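PDB 4ZWN: monoglyceride lipase from Saccharomyces cerevisiae, which hydrolyses monoacylglycerols to free fatty acids and glycerol, preferring monounsaturated substrates, and also takes part in the breakdown of fatty acid ethyl esters. Local coordinates for residues S280-F283 and I284-P288; N251-I254 and Q255-A259; K321-L324 and D325-T329. The protein carries 2 engineered substitutions. One frame throughout, in Å; residues are numbered along the deposited sequence.

Contact 1 of 3, residues S280-F283 and I284-P288. Engineered in segment 284-288: R285 (natural residue Gln).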
ATOM      1  N   SER A 280     -12.552   4.610  -5.345  1.00 30.40           N
ATOM      2  CA  SER A 280     -12.530   5.102  -3.974  1.00 27.86           C
ATOM      3  C   SER A 280     -13.846   5.790  -3.603  1.00 32.52           C
ATOM      4  O   SER A 280     -14.332   5.651  -2.480  1.00 31.26           O
ATOM      5  CB  SER A 280     -11.357   6.067  -3.772  1.00 30.08           C
ATOM      6  OG  SER A 280     -10.115   5.435  -4.037  1.00 25.42           O
ATOM      7  N   GLU A 281     -14.420   6.532  -4.545  1.00 28.27           N
ATOM      8  CA  GLU A 281     -15.682   7.225  -4.295  1.00 28.15           C
ATOM      9  C   GLU A 281     -16.800   6.239  -3.978  1.00 28.52           C
ATOM     10  O   GLU A 281     -17.571   6.447  -3.041  1.00 33.48           O
ATOM     11  CB  GLU A 281     -16.072   8.091  -5.493  1.00 25.20           C
ATOM     12  CG  GLU A 281     -15.168   9.294  -5.708  1.00 28.78           C
ATOM     13  CD  GLU A 281     -15.416   9.984  -7.033  1.00 37.55           C
ATOM     14  OE1 GLU A 281     -16.016   9.356  -7.932  1.00 38.06           O
ATOM     15  OE2 GLU A 281     -15.009  11.155  -7.177  1.00 47.70           O
ATOM     16  N   LYS A 282     -16.876   5.160  -4.750  1.00 25.04           N
ATOM     17  CA  LYS A 282     -17.930   4.171  -4.562  1.00 26.68           C
ATOM     18  C   LYS A 282     -17.696   3.330  -3.312  1.00 29.14           C
ATOM     19  O   LYS A 282     -18.647   2.936  -2.640  1.00 29.32           O
ATOM     20  CB  LYS A 282     -18.045   3.267  -5.790  1.00 27.49           C
ATOM     21  CG  LYS A 282     -19.217   2.298  -5.736  1.00 26.03           C
ATOM     22  CD  LYS A 282     -19.339   1.514  -7.035  1.00 33.41           C
ATOM     23  CE  LYS A 282     -20.533   0.569  -7.012  1.00 28.21           C
ATOM     24  NZ  LYS A 282     -20.394  -0.490  -5.974  1.00 28.67           N
ATOM     25  N   PHE A 283     -16.433   3.057  -2.997  1.00 32.30           N
ATOM     26  CA  PHE A 283     -16.112   2.257  -1.818  1.00 30.56           C
ATOM     27  C   PHE A 283     -16.566   2.950  -0.536  1.00 28.62           C
ATOM     28  O   PHE A 283     -17.171   2.324   0.333  1.00 28.95           O
ATOM     29  CB  PHE A 283     -14.611   1.957  -1.742  1.00 28.72           C
ATOM     30  CG  PHE A 283     -14.229   1.123  -0.551  1.00 28.89           C
ATOM     31  CD1 PHE A 283     -14.346  -0.255  -0.590  1.00 27.81           C
ATOM     32  CD2 PHE A 283     -13.779   1.720   0.616  1.00 33.19           C
ATOM     33  CE1 PHE A 283     -14.010  -1.022   0.506  1.00 32.84           C
ATOM     34  CE2 PHE A 283     -13.444   0.958   1.715  1.00 30.81           C
ATOM     35  CZ  PHE A 283     -13.559  -0.415   1.660  1.00 31.60           C
ATOM     36  N   ILE A 284     -16.268   4.242  -0.424  1.00 25.62           N
ATOM     37  CA  ILE A 284     -16.679   5.020   0.742  1.00 31.54           C
ATOM     38  C   ILE A 284     -18.204   5.054   0.864  1.00 31.32           C
ATOM     39  O   ILE A 284     -18.748   4.938   1.962  1.00 33.23           O
ATOM     40  CB  ILE A 284     -16.123   6.456   0.681  1.00 30.74           C
ATOM     41  CG1 ILE A 284     -14.597   6.422   0.715  1.00 30.96           C
ATOM     42  CG2 ILE A 284     -16.631   7.286   1.850  1.00 33.13           C
ATOM     43  CD1 ILE A 284     -14.039   5.739   1.952  1.00 27.61           C
ATOM     44  N   ARG A 285     -18.884   5.196  -0.269  1.00 32.31           N
ATOM     45  CA  ARG A 285     -20.340   5.119  -0.313  1.00 27.88           C
ATOM     46  C   ARG A 285     -20.872   3.797   0.233  1.00 37.29           C
ATOM     47  O   ARG A 285     -21.827   3.779   1.010  1.00 42.50           O
ATOM     48  CB  ARG A 285     -20.838   5.308  -1.742  1.00 33.56           C
ATOM     49  CG  ARG A 285     -21.006   6.741  -2.169  1.00 33.74           C
ATOM     50  CD  ARG A 285     -21.616   6.794  -3.555  1.00 37.48           C
ATOM     51  NE  ARG A 285     -22.078   8.134  -3.891  1.00 46.37           N
ATOM     52  CZ  ARG A 285     -23.341   8.534  -3.798  1.00 50.53           C
ATOM     53  NH1 ARG A 285     -24.279   7.690  -3.386  1.00 44.26           N
ATOM     54  NH2 ARG A 285     -23.670   9.778  -4.124  1.00 53.21           N
ATOM     55  N   ASP A 286     -20.255   2.692  -0.183  1.00 31.93           N
ATOM     56  CA  ASP A 286     -20.726   1.363   0.200  1.00 36.31           C
ATOM     57  C   ASP A 286     -20.302   0.966   1.614  1.00 32.63           C
ATOM     58  O   ASP A 286     -20.929   0.105   2.234  1.00 34.14           O
ATOM     59  CB  ASP A 286     -20.222   0.306  -0.793  1.00 32.88           C
ATOM     60  CG  ASP A 286     -20.769   0.505  -2.196  1.00 36.24           C
ATOM     61  OD1 ASP A 286     -21.815   1.172  -2.349  1.00 36.36           O
ATOM     62  OD2 ASP A 286     -20.150  -0.018  -3.149  1.00 34.10           O
ATOM     63  N   CYS A 287     -19.237   1.581   2.119  1.00 31.74           N
ATOM     64  CA  CYS A 287     -18.698   1.224   3.432  1.00 30.38           C
ATOM     65  C   CYS A 287     -19.692   1.536   4.545  1.00 29.67           C
ATOM     66  O   CYS A 287     -20.200   2.652   4.632  1.00 34.59           O
ATOM     67  CB  CYS A 287     -17.378   1.955   3.688  1.00 37.96           C
ATOM     68  SG  CYS A 287     -16.538   1.485   5.223  1.00 34.60           S
ATOM     69  N   PRO A 288     -19.972   0.542   5.402  1.00 34.76           N
ATOM     70  CA  PRO A 288     -20.980   0.651   6.464  1.00 37.92           C
ATOM     71  C   PRO A 288     -20.482   1.377   7.710  1.00 36.70           C
ATOM     72  O   PRO A 288     -21.293   1.739   8.563  1.00 41.24           O
ATOM     73  CB  PRO A 288     -21.292  -0.811   6.788  1.00 34.33           C
ATOM     74  CG  PRO A 288     -20.002  -1.512   6.529  1.00 37.73           C
ATOM     75  CD  PRO A 288     -19.372  -0.805   5.351  1.00 33.91           C
TER
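K282 leaves helix 277-286 with CG opposite its backbone N (chi1 -174°) and runs straight to CE, where the last torsion (chi4 -64°) turns NZ in to the OD2 oxygen of D286. The aspartate comes from the following turn with CG beside its own backbone N (chi1 -64°), and the two side chains meet at an oblique angle. NZ lies 2.9 Å from OD2 of D286, on the syn lone pair of that oxygen, and the pair forms an i to i+4 salt bridge; CG of K282 also comes within 3.6 Å of the same OD2. Behind it, D286 N bonds to K282 O at 2.9 Å, so backbone and side chains of these two residues are linked twice. Two residues earlier, I284 N donates to S280 O at 3.2 Å and nearly straight, and at the helix end C287 N reaches F283 O at 2.8 Å, closing the last turn before the chain leaves helical geometry. On the inner face, SG of C287 sits obliquely 5.5 Å from the centroid of the F283 ring, a sulfur-aromatic contact, and CD2 of F283 touches CD1 of I284 at 4.2 Å. F283, I284 and S280 all pack on I266 of strand 264-269, within the beta-alpha-beta unit completed by strand 292-297. K282 NZ also bonds to Y247 O and makes a cation-pi contact with Y247, so the ammonium is met by a carboxylate, a carbonyl and a ring, which would probably favour the protonated amine and the ionised D286.

Contact 2 of 3, residues N251-I254 and Q255-A259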
ATOM      1  N   ASN A 251     -23.981  -8.581  -3.789  1.00 40.17           N
ATOM      2  CA  ASN A 251     -24.732  -8.953  -2.592  1.00 40.19           C
ATOM      3  C   ASN A 251     -24.224  -8.268  -1.331  1.00 40.83           C
ATOM      4  O   ASN A 251     -24.122  -8.891  -0.276  1.00 42.63           O
ATOM      5  CB  ASN A 251     -24.720 -10.471  -2.403  1.00 43.67           C
ATOM      6  CG  ASN A 251     -25.571 -11.188  -3.430  1.00 56.66           C
ATOM      7  OD1 ASN A 251     -25.072 -11.996  -4.214  1.00 66.52           O
ATOM      8  ND2 ASN A 251     -26.865 -10.885  -3.440  1.00 50.98           N
ATOM      9  N   ASN A 252     -23.917  -6.980  -1.460  1.00 38.21           N
ATOM     10  CA  ASN A 252     -23.479  -6.153  -0.344  1.00 37.15           C
ATOM     11  C   ASN A 252     -22.344  -6.770   0.458  1.00 42.78           C
ATOM     12  O   ASN A 252     -22.394  -6.819   1.690  1.00 40.42           O
ATOM     13  CB  ASN A 252     -24.657  -5.848   0.585  1.00 44.40           C
ATOM     14  CG  ASN A 252     -25.583  -4.809   0.010  1.00 55.81           C
ATOM     15  OD1 ASN A 252     -25.229  -4.131  -0.950  1.00 54.36           O
ATOM     16  ND2 ASN A 252     -26.768  -4.668   0.595  1.00 63.13           N
ATOM     17  N   TYR A 253     -21.321  -7.240  -0.251  1.00 37.00           N
ATOM     18  CA  TYR A 253     -20.164  -7.845   0.390  1.00 35.45           C
ATOM     19  C   TYR A 253     -19.527  -6.901   1.403  1.00 39.79           C
ATOM     20  O   TYR A 253     -19.157  -7.310   2.504  1.00 38.82           O
ATOM     21  CB  TYR A 253     -19.131  -8.256  -0.655  1.00 31.30           C
ATOM     22  CG  TYR A 253     -17.855  -8.786  -0.053  1.00 30.31           C
ATOM     23  CD1 TYR A 253     -17.774 -10.093   0.405  1.00 28.35           C
ATOM     24  CD2 TYR A 253     -16.728  -7.981   0.057  1.00 32.38           C
ATOM     25  CE1 TYR A 253     -16.608 -10.584   0.961  1.00 33.42           C
ATOM     26  CE2 TYR A 253     -15.555  -8.463   0.609  1.00 32.64           C
ATOM     27  CZ  TYR A 253     -15.501  -9.765   1.059  1.00 34.38           C
ATOM     28  OH  TYR A 253     -14.336 -10.248   1.608  1.00 35.91           O
ATOM     29  N   ILE A 254     -19.406  -5.634   1.023  1.00 36.03           N
ATOM     30  CA  ILE A 254     -18.761  -4.647   1.873  1.00 36.58           C
ATOM     31  C   ILE A 254     -19.579  -4.385   3.134  1.00 38.19           C
ATOM     32  O   ILE A 254     -19.048  -4.440   4.242  1.00 34.39           O
ATOM     33  CB  ILE A 254     -18.529  -3.325   1.115  1.00 38.03           C
ATOM     34  CG1 ILE A 254     -17.639  -3.579  -0.105  1.00 26.18           C
ATOM     35  CG2 ILE A 254     -17.908  -2.286   2.038  1.00 29.46           C
ATOM     36  CD1 ILE A 254     -17.344  -2.349  -0.927  1.00 26.02           C
ATOM     37  N   GLN A 255     -20.873  -4.117   2.963  1.00 35.00           N
ATOM     38  CA  GLN A 255     -21.749  -3.829   4.096  1.00 37.56           C
ATOM     39  C   GLN A 255     -21.782  -4.971   5.110  1.00 32.78           C
ATOM     40  O   GLN A 255     -21.880  -4.738   6.312  1.00 35.16           O
ATOM     41  CB  GLN A 255     -23.176  -3.537   3.619  1.00 37.72           C
ATOM     42  CG  GLN A 255     -23.337  -2.248   2.836  1.00 27.77           C
ATOM     43  CD  GLN A 255     -23.114  -2.432   1.352  1.00 39.60           C
ATOM     44  OE1 GLN A 255     -22.474  -3.393   0.922  1.00 41.54           O
ATOM     45  NE2 GLN A 255     -23.646  -1.511   0.556  1.00 39.20           N
ATOM     46  N   LYS A 256     -21.695  -6.203   4.621  1.00 37.05           N
ATOM     47  CA  LYS A 256     -21.840  -7.375   5.477  1.00 38.11           C
ATOM     48  C   LYS A 256     -20.554  -7.777   6.192  1.00 39.53           C
ATOM     49  O   LYS A 256     -20.599  -8.280   7.313  1.00 44.50           O
ATOM     50  CB  LYS A 256     -22.351  -8.565   4.660  1.00 38.64           C
ATOM     51  CG  LYS A 256     -23.777  -8.421   4.157  1.00 42.83           C
ATOM     52  CD  LYS A 256     -24.183  -9.639   3.341  1.00 45.94           C
ATOM     53  CE  LYS A 256     -25.553  -9.457   2.709  1.00 42.86           C
ATOM     54  NZ  LYS A 256     -25.935 -10.648   1.905  1.00 54.62           N
ATOM     55  N   ASN A 257     -19.410  -7.558   5.553  1.00 39.04           N
ATOM     56  CA  ASN A 257     -18.158  -8.107   6.068  1.00 39.04           C
ATOM     57  C   ASN A 257     -17.166  -7.077   6.607  1.00 38.93           C
ATOM     58  O   ASN A 257     -16.222  -7.437   7.313  1.00 36.92           O
ATOM     59  CB  ASN A 257     -17.481  -8.939   4.979  1.00 34.85           C
ATOM     60  CG  ASN A 257     -18.323 -10.117   4.545  1.00 34.49           C
ATOM     61  OD1 ASN A 257     -18.276 -11.185   5.154  1.00 42.50           O
ATOM     62  ND2 ASN A 257     -19.107  -9.929   3.488  1.00 32.07           N
ATOM     63  N   PHE A 258     -17.369  -5.807   6.278  1.00 38.68           N
ATOM     64  CA  PHE A 258     -16.474  -4.762   6.760  1.00 34.40           C
ATOM     65  C   PHE A 258     -16.496  -4.709   8.284  1.00 34.32           C
ATOM     66  O   PHE A 258     -17.568  -4.685   8.890  1.00 35.37           O
ATOM     67  CB  PHE A 258     -16.858  -3.400   6.180  1.00 38.41           C
ATOM     68  CG  PHE A 258     -15.829  -2.335   6.414  1.00 36.09           C
ATOM     69  CD1 PHE A 258     -14.800  -2.136   5.506  1.00 31.74           C
ATOM     70  CD2 PHE A 258     -15.885  -1.537   7.545  1.00 31.46           C
ATOM     71  CE1 PHE A 258     -13.848  -1.159   5.722  1.00 34.98           C
ATOM     72  CE2 PHE A 258     -14.934  -0.561   7.768  1.00 31.39           C
ATOM     73  CZ  PHE A 258     -13.914  -0.371   6.856  1.00 28.60           C
ATOM     74  N   ALA A 259     -15.312  -4.703   8.890  1.00 34.86           N
ATOM     75  CA  ALA A 259     -15.178  -4.670  10.345  1.00 35.33           C
ATOM     76  C   ALA A 259     -15.986  -3.522  10.934  1.00 41.47           C
ATOM     77  O   ALA A 259     -15.748  -2.356  10.612  1.00 37.74           O
ATOM     78  CB  ALA A 259     -13.716  -4.552  10.742  1.00 38.39           C
TER
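N257 grips the carbonyl oxygen of Y253 twice. Its side-chain ND2 lies 2.8 Å from Y253 O in a nearly straight bond (169°) that lies in the carbonyl plane, on a lone pair, and almost within the plane of the asparagine amide; its backbone N reaches the same oxygen at 3.1 Å, tilted out of the carbonyl plane. The amide gets there because CG of N257 stands opposite its own carbonyl carbon (chi1 -62°), which turns the group back along the helix. Two further backbone bonds hold the short helix 253-257: K256 N to N252 O at 3.1 Å and F258 N to I254 O at 3.0 Å. The extended chain of K256 runs back along the opening turn and ends in a weak bond from NZ to N251 O.

The N257 amide also lies against an aromatic ring. ND2 of N257 comes within 3.4 Å of CD1 of Y253, CB stands over one face of the phenol, and the amide and ring planes are 31° apart. On another flank Q255 bends at its second torsion, bringing OE1 to 3.3 Å from CB of N252; the two amides pack without bonding to each other, and OE1 takes its hydrogen bond from N249. Deeper in, CG2 of I254 is 4.4 Å from CB of F258.

The helix and the residue after it touch two longer helices: I254, Q255 and F258 meet helix 277-286 through F283 and D286, while Y253, N257 and F258 touch helix 145-156 at C155, Q156 and A154; beyond F258, the backbone of A259 is hydrogen-bonded to A154 as the chain heads for strand 264-269.

Contact 3 of 3, residues K321-L324 and D325-T329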
ATOM      1  N   LYS A 321      -1.502  12.289   9.228  1.00 40.06           N
ATOM      2  CA  LYS A 321      -0.966  12.530  10.564  1.00 40.30           C
ATOM      3  C   LYS A 321      -2.070  13.008  11.514  1.00 36.28           C
ATOM      4  O   LYS A 321      -2.216  12.485  12.620  1.00 36.55           O
ATOM      5  CB  LYS A 321       0.180  13.549  10.499  1.00 37.74           C
ATOM      6  CG  LYS A 321       0.988  13.696  11.782  1.00 36.82           C
ATOM      7  CD  LYS A 321       0.602  14.961  12.528  1.00 40.52           C
ATOM      8  CE  LYS A 321       1.434  15.155  13.781  1.00 43.74           C
ATOM      9  NZ  LYS A 321       0.957  16.342  14.543  1.00 42.14           N
ATOM     10  N   GLN A 322      -2.854  13.986  11.071  1.00 33.15           N
ATOM     11  CA  GLN A 322      -3.947  14.513  11.884  1.00 39.43           C
ATOM     12  C   GLN A 322      -5.010  13.452  12.120  1.00 37.66           C
ATOM     13  O   GLN A 322      -5.608  13.386  13.195  1.00 35.95           O
ATOM     14  CB  GLN A 322      -4.572  15.744  11.222  1.00 37.15           C
ATOM     15  CG  GLN A 322      -3.679  16.973  11.235  1.00 47.12           C
ATOM     16  CD  GLN A 322      -4.254  18.116  10.424  1.00 58.80           C
ATOM     17  OE1 GLN A 322      -5.309  17.984   9.803  1.00 65.32           O
ATOM     18  NE2 GLN A 322      -3.560  19.249  10.426  1.00 55.98           N
ATOM     19  N   TRP A 323      -5.236  12.623  11.108  1.00 35.43           N
ATOM     20  CA  TRP A 323      -6.211  11.546  11.201  1.00 34.68           C
ATOM     21  C   TRP A 323      -5.776  10.518  12.239  1.00 32.21           C
ATOM     22  O   TRP A 323      -6.594  10.030  13.021  1.00 35.55           O
ATOM     23  CB  TRP A 323      -6.402  10.881   9.838  1.00 37.68           C
ATOM     24  CG  TRP A 323      -7.511   9.882   9.807  1.00 32.15           C
ATOM     25  CD1 TRP A 323      -8.835  10.134   9.607  1.00 28.15           C
ATOM     26  CD2 TRP A 323      -7.392   8.466   9.974  1.00 25.92           C
ATOM     27  NE1 TRP A 323      -9.551   8.963   9.643  1.00 35.68           N
ATOM     28  CE2 TRP A 323      -8.687   7.923   9.867  1.00 33.90           C
ATOM     29  CE3 TRP A 323      -6.315   7.606  10.203  1.00 28.40           C
ATOM     30  CZ2 TRP A 323      -8.936   6.559   9.982  1.00 33.08           C
ATOM     31  CZ3 TRP A 323      -6.563   6.250  10.318  1.00 34.68           C
ATOM     32  CH2 TRP A 323      -7.864   5.740  10.207  1.00 38.11           C
ATOM     33  N   LEU A 324      -4.485  10.197  12.239  1.00 33.75           N
ATOM     34  CA  LEU A 324      -3.916   9.263  13.208  1.00 36.56           C
ATOM     35  C   LEU A 324      -4.002   9.806  14.629  1.00 36.28           C
ATOM     36  O   LEU A 324      -4.370   9.083  15.556  1.00 36.33           O
ATOM     37  CB  LEU A 324      -2.458   8.954  12.866  1.00 32.05           C
ATOM     38  CG  LEU A 324      -2.193   8.101  11.627  1.00 33.87           C
ATOM     39  CD1 LEU A 324      -0.705   8.065  11.324  1.00 32.97           C
ATOM     40  CD2 LEU A 324      -2.739   6.697  11.826  1.00 39.31           C
ATOM     41  N   ASP A 325      -3.645  11.077  14.792  1.00 34.58           N
ATOM     42  CA  ASP A 325      -3.713  11.731  16.093  1.00 35.91           C
ATOM     43  C   ASP A 325      -5.127  11.665  16.646  1.00 38.39           C
ATOM     44  O   ASP A 325      -5.329  11.370  17.823  1.00 45.17           O
ATOM     45  CB  ASP A 325      -3.255  13.190  15.997  1.00 36.95           C
ATOM     46  CG  ASP A 325      -1.767  13.320  15.740  1.00 36.75           C
ATOM     47  OD1 ASP A 325      -1.031  12.335  15.969  1.00 40.25           O
ATOM     48  OD2 ASP A 325      -1.331  14.409  15.314  1.00 37.32           O
ATOM     49  N   LYS A 326      -6.102  11.927  15.781  1.00 34.66           N
ATOM     50  CA  LYS A 326      -7.506  11.901  16.172  1.00 40.39           C
ATOM     51  C   LYS A 326      -7.919  10.536  16.725  1.00 42.77           C
ATOM     52  O   LYS A 326      -8.762  10.450  17.620  1.00 40.40           O
ATOM     53  CB  LYS A 326      -8.391  12.283  14.984  1.00 34.97           C
ATOM     54  CG  LYS A 326      -9.861  12.420  15.323  1.00 45.14           C
ATOM     55  CD  LYS A 326     -10.683  12.756  14.092  1.00 46.77           C
ATOM     56  CE  LYS A 326     -12.137  12.983  14.457  1.00 53.72           C
ATOM     57  NZ  LYS A 326     -12.673  11.847  15.260  1.00 56.92           N
ATOM     58  N   HIS A 327      -7.308   9.474  16.205  1.00 39.67           N
ATOM     59  CA  HIS A 327      -7.675   8.118  16.604  1.00 38.81           C
ATOM     60  C   HIS A 327      -6.659   7.533  17.574  1.00 40.09           C
ATOM     61  O   HIS A 327      -6.639   6.319  17.845  1.00 40.04           O
ATOM     62  CB  HIS A 327      -7.835   7.239  15.372  1.00 35.18           C
ATOM     63  CG  HIS A 327      -8.959   7.669  14.485  1.00 40.64           C
ATOM     64  ND1 HIS A 327      -8.823   8.656  13.530  1.00 34.92           N
ATOM     65  CD2 HIS A 327     -10.250   7.260  14.420  1.00 35.70           C
ATOM     66  CE1 HIS A 327      -9.976   8.827  12.910  1.00 37.35           C
ATOM     67  NE2 HIS A 327     -10.858   7.995  13.430  1.00 35.14           N
ATOM     68  N   THR A 328      -5.830   8.425  18.116  1.00 42.12           N
ATOM     69  CA  THR A 328      -4.972   8.083  19.256  1.00 49.51           C
ATOM     70  C   THR A 328      -5.028   9.151  20.361  1.00 55.56           C
ATOM     71  O   THR A 328      -4.166   9.206  21.271  1.00 62.54           O
ATOM     72  CB  THR A 328      -3.498   7.837  18.816  1.00 46.26           C
ATOM     73  OG1 THR A 328      -2.977   8.981  18.138  1.00 36.83           O
ATOM     74  CG2 THR A 328      -3.410   6.634  17.873  1.00 34.67           C
ATOM     75  N   THR A 329      -6.046  10.003  20.286  1.00 60.62           N
ATOM     76  CA  THR A 329      -6.229  11.067  21.265  1.00 68.02           C
ATOM     77  C   THR A 329      -6.791  10.520  22.573  1.00 80.33           C
ATOM     78  O   THR A 329      -7.856   9.902  22.592  1.00 81.52           O
ATOM     79  CB  THR A 329      -7.166  12.167  20.735  1.00 66.92           C
ATOM     80  OG1 THR A 329      -7.359  13.162  21.748  1.00 72.76           O
ATOM     81  CG2 THR A 329      -8.513  11.578  20.345  1.00 61.59           C
TER
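A salt bridge links K321 and D325 one turn apart: NZ of K321 lies 3.1 Å from OD2 of D325, nearly in line with its C-O bond, and CE follows the same oxygen at 3.2 Å. The carboxylate's other oxygen, OD1, bonds to Y89.

Among the hydrogen bonds, the imidazole of H327 donates from ND1 to W323 O at 2.7 Å, almost perfectly straight (179°) and in the plane of the ring, while NE2 bonds to D291. The ring is thus held at both nitrogens. T328 OG1 donates to L324 O at 2.9 Å from above the carbonyl plane and also meets R61 and Y89.

In the aromatic contact, CE1 of H327 stands over one face of the W323 indole, 3.3 Å from NE1. The imidazole and the five-membered ring of the indole are inclined obliquely, by 39°, and chi1 of -173° at W323 sets the indole where H327 covers that face.

Together these bonds close the C-terminal end of helix 310-326, with polar side chains capturing carbonyls of the last turn. W323 and L324 pack on F139 and I167, placing this helix against the central sheet, as is typical of the alpha/beta-hydrolase fold.

Contacts 1 and 3 lie at the C-terminal ends of their helices and contact 2 spans a whole short helix; along the chain the order is 2, 1, 3. Contacts 1 and 2 are neighbours, with centres 11 Å apart, and they touch directly: CD1 of F283 meets CD1 of I254 at 3.7 Å, and SG of C287 meets CZ of F258 at 3.6 Å. Helix 253-257 and the residue after it therefore pack against the end of helix 277-286. Contact 3 stands apart, its centre 21 Å from that of contact 1 and 26 Å from that of contact 2. Contact 1 comes nearest the inferred catalytic triad S144-D272-H302: the side chain of S280 is about 8 Å from that of D272. Contacts 2 and 3 are structural packing away from it.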